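Local coordinates for protein pyridine nucleotide-disulphide oxidoreductase dimerisation region (Escherichia coli BL21, PDB 6KYY) that is an FAD-binding flavoprotein disulfide reductase, probably involved in bacterial resistance to reactive chlorine species such as hypochlorous acid, at residues B[13-18]-B[36-41]. Numbering follows the deposited sequence.
Sequences AVIIGF and VALIEQ. With FAD (flavin-adenine dinucleotide), chain N.
Ala13 to Gly17 and Val36 to Glu40 run side by side in parallel register, joined by a ladder of backbone hydrogen bonds in which Ile15 gives and accepts one each: its N meets Ala37 O and its O receives Ile39 N, the latter at 2.8 Å. Ala37 N to Ala13 O opens the ladder, and Gly17 N to Ile39 O closes it where the first strand turns toward helix 20-31.

Apolar side chains cover both faces of the pair. On the face packed against that helix, Ile15 reaches two neighbours with different branches: CD1 lies 3.7 Å from Val36 CG1, while CG2 touches Leu38 CD1. The other Leu38 methyl, CD2, comes within 3.6 Å of Phe18 CD2, the two side chains meeting at about a right angle. On the opposite face Val14 CG1, anti to its own nitrogen (chi1 -177°), leans toward Ile39 CG1.

Polar contacts gather at the C-terminal ends around the adenosine ribose of FAD. A bend at chi2 (47°) turns the Glu40 carboxylate back toward the first segment, where OE2 accepts Phe18 N at 3.0 Å and also a hydrogen bond from ribose O3B. Its other oxygen, OE1, takes O2B at 2.5 Å and also accepts Ser42 N, just past the strand. Gly17 CA lies 3.3 Å from ribose O4B, the backbone itself bordering the sugar.

This is the first beta-alpha-beta unit of a Rossmann-type dinucleotide fold, Gly17 being consistent with the first glycine of a GxGxxG motif. Two backbone amides fix the buried carboxylate's rotation and probably stabilise its charge, while its oxygens accept from O2B and O3B, the ribose-diol recognition by a strand-end acid characteristic of FAD-binding Rossmann folds.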
loop_
_atom_site.group_PDB
_atom_site.type_symbol
_atom_site.label_atom_id
_atom_site.label_comp_id
_atom_site.label_asym_id
_atom_site.label_seq_id
_atom_site.Cartn_x
_atom_site.Cartn_y
_atom_site.Cartn_z
ATOM N N ALA B 13 13.430 36.421 2.882
ATOM C CA ALA B 13 12.320 35.683 2.301
ATOM C C ALA B 13 11.100 35.845 3.192
ATOM O O ALA B 13 11.197 35.696 4.413
ATOM C CB ALA B 13 12.663 34.198 2.136
ATOM N N VAL B 14 9.960 36.162 2.583
ATOM C CA VAL B 14 8.683 36.247 3.282
ATOM C C VAL B 14 7.708 35.317 2.580
ATOM O O VAL B 14 7.447 35.473 1.380
ATOM C CB VAL B 14 8.137 37.683 3.322
ATOM C CG1 VAL B 14 6.842 37.732 4.118
ATOM C CG2 VAL B 14 9.163 38.627 3.920
ATOM N N ILE B 15 7.174 34.349 3.320
ATOM C CA ILE B 15 6.214 33.387 2.797
ATOM C C ILE B 15 4.837 33.738 3.344
ATOM O O ILE B 15 4.697 34.087 4.521
ATOM C CB ILE B 15 6.612 31.943 3.164
ATOM C CG1 ILE B 15 7.948 31.585 2.509
ATOM C CG2 ILE B 15 5.538 30.961 2.731
ATOM C CD1 ILE B 15 8.869 30.782 3.397
ATOM N N ILE B 16 3.824 33.657 2.482
ATOM C CA ILE B 16 2.463 34.026 2.854
ATOM C C ILE B 16 1.589 32.780 2.914
ATOM O O ILE B 16 1.035 32.348 1.897
ATOM C CB ILE B 16 1.884 35.059 1.870
ATOM C CG1 ILE B 16 2.836 36.248 1.729
ATOM C CG2 ILE B 16 0.511 35.522 2.329
ATOM C CD1 ILE B 16 2.506 37.157 0.569
ATOM N N GLY B 17 1.454 32.201 4.105
ATOM C CA GLY B 17 0.646 31.011 4.280
ATOM C C GLY B 17 1.449 29.813 4.742
ATOM O O GLY B 17 2.617 29.662 4.373
ATOM N N PHE B 18 0.833 28.951 5.554
ATOM C CA PHE B 18 1.487 27.754 6.067
ATOM C C PHE B 18 1.289 26.543 5.161
ATOM O O PHE B 18 1.216 25.411 5.657
ATOM C CB PHE B 18 0.987 27.447 7.479
ATOM C CG PHE B 18 2.076 27.045 8.436
ATOM C CD1 PHE B 18 2.750 25.845 8.277
ATOM C CD2 PHE B 18 2.423 27.866 9.496
ATOM C CE1 PHE B 18 3.748 25.470 9.155
ATOM C CE2 PHE B 18 3.424 27.499 10.378
ATOM C CZ PHE B 18 4.086 26.299 10.207
ATOM N N VAL B 36 13.964 34.247 7.528
ATOM C CA VAL B 36 12.694 33.899 6.906
ATOM C C VAL B 36 11.550 34.304 7.823
ATOM O O VAL B 36 11.663 34.222 9.052
ATOM C CB VAL B 36 12.619 32.392 6.583
ATOM C CG1 VAL B 36 11.515 32.115 5.577
ATOM C CG2 VAL B 36 13.959 31.894 6.065
ATOM N N ALA B 37 10.448 34.740 7.218
ATOM C CA ALA B 37 9.214 35.043 7.929
ATOM C C ALA B 37 8.054 34.410 7.179
ATOM O O ALA B 37 7.912 34.608 5.969
ATOM C CB ALA B 37 8.998 36.553 8.061
ATOM N N LEU B 38 7.235 33.643 7.892
ATOM C CA LEU B 38 6.036 33.040 7.328
ATOM C C LEU B 38 4.811 33.642 8.000
ATOM O O LEU B 38 4.704 33.629 9.231
ATOM C CB LEU B 38 6.045 31.519 7.503
ATOM C CG LEU B 38 5.044 30.754 6.631
ATOM C CD1 LEU B 38 5.669 29.484 6.075
ATOM C CD2 LEU B 38 3.777 30.433 7.409
ATOM N N ILE B 39 3.897 34.170 7.191
ATOM C CA ILE B 39 2.665 34.777 7.680
ATOM C C ILE B 39 1.546 33.753 7.580
ATOM O O ILE B 39 1.386 33.095 6.545
ATOM C CB ILE B 39 2.317 36.051 6.890
ATOM C CG1 ILE B 39 3.592 36.799 6.500
ATOM C CG2 ILE B 39 1.392 36.944 7.703
ATOM C CD1 ILE B 39 4.248 37.516 7.653
ATOM N N GLU B 40 0.771 33.618 8.653
ATOM C CA GLU B 40 -0.348 32.684 8.702
ATOM C C GLU B 40 -1.524 33.385 9.362
ATOM O O GLU B 40 -1.412 33.845 10.503
ATOM C CB GLU B 40 0.032 31.410 9.464
ATOM C CG GLU B 40 -1.114 30.440 9.674
ATOM C CD GLU B 40 -1.915 30.196 8.412
ATOM O OE1 GLU B 40 -3.156 30.341 8.457
ATOM O OE2 GLU B 40 -1.308 29.855 7.374
ATOM N N GLN B 41 -2.647 33.465 8.649
ATOM C CA GLN B 41 -3.790 34.248 9.101
ATOM C C GLN B 41 -4.625 33.551 10.167
ATOM O O GLN B 41 -5.495 34.197 10.762
ATOM C CB GLN B 41 -4.685 34.605 7.910
ATOM C CG GLN B 41 -5.499 33.438 7.372
ATOM C CD GLN B 41 -6.175 33.757 6.050
ATOM O OE1 GLN B 41 -6.106 34.886 5.561
ATOM N NE2 GLN B 41 -6.834 32.763 5.465
HETATM P PA FAD N . -2.513 25.466 1.734
HETATM O O1A FAD N . -3.893 25.630 1.217
HETATM O O2A FAD N . -2.179 24.089 2.318
HETATM O O5B FAD N . -2.188 26.575 2.796
HETATM C C5B FAD N . -2.958 27.793 2.864
HETATM C C4B FAD N . -2.614 28.509 4.147
HETATM O O4B FAD N . -2.434 29.921 3.888
HETATM C C3B FAD N . -3.660 28.397 5.256
HETATM O O3B FAD N . -3.039 28.117 6.504
HETATM C C2B FAD N . -4.334 29.773 5.243
HETATM O O2B FAD N . -4.815 30.137 6.532
HETATM C C1B FAD N . -3.168 30.666 4.833
HETATM N N9A FAD N . -3.564 31.932 4.222
HETATM C C8A FAD N . -4.488 32.121 3.229
HETATM N N7A FAD N . -4.643 33.376 2.873
HETATM C C5A FAD N . -3.759 34.060 3.693
HETATM C C6A FAD N . -3.440 35.427 3.816
HETATM N N6A FAD N . -4.002 36.389 3.080
HETATM N N1A FAD N . -2.510 35.774 4.733
HETATM C C2A FAD N . -1.945 34.816 5.471
HETATM N N3A FAD N . -2.165 33.500 5.445
HETATM C C4A FAD N . -3.086 33.184 4.529
HETATM N N1 FAD N . -4.455 16.821 -1.826
HETATM C C2 FAD N . -3.846 15.623 -2.072
HETATM O O2 FAD N . -2.726 15.561 -2.591
HETATM N N3 FAD N . -4.488 14.445 -1.733
HETATM C C4 FAD N . -5.742 14.334 -1.165
HETATM O O4 FAD N . -6.203 13.226 -0.899
HETATM C C4X FAD N . -6.383 15.613 -0.912
HETATM N N5 FAD N . -7.554 15.608 -0.346
HETATM C C5X FAD N . -8.163 16.827 -0.099
HETATM C C6 FAD N . -9.426 16.837 0.489
HETATM C C7 FAD N . -10.080 18.035 0.759
HETATM C C7M FAD N . -11.444 18.008 1.396
HETATM C C8 FAD N . -9.460 19.252 0.431
HETATM C C8M FAD N . -10.140 20.565 0.710
HETATM C C9 FAD N . -8.199 19.246 -0.157
HETATM C C9A FAD N . -7.549 18.047 -0.423
HETATM N N10 FAD N . -6.270 18.005 -1.012
HETATM C C10 FAD N . -5.657 16.804 -1.273
HETATM C "C1'" FAD N . -5.574 19.246 -1.385
HETATM C "C2'" FAD N . -4.631 19.761 -0.302
HETATM O "O2'" FAD N . -5.368 20.119 0.867
HETATM C "C3'" FAD N . -3.893 20.994 -0.826
HETATM O "O3'" FAD N . -3.719 20.866 -2.233
HETATM C "C4'" FAD N . -2.529 21.233 -0.178
HETATM O "O4'" FAD N . -2.710 21.617 1.185
HETATM C "C5'" FAD N . -1.707 22.271 -0.914
HETATM O "O5'" FAD N . -2.068 23.583 -0.437
HETATM P P FAD N . -1.103 24.814 -0.624
HETATM O O1P FAD N . 0.349 24.362 -0.442
HETATM O O2P FAD N . -1.379 25.499 -1.906
HETATM O O3P FAD N . -1.462 25.773 0.587
#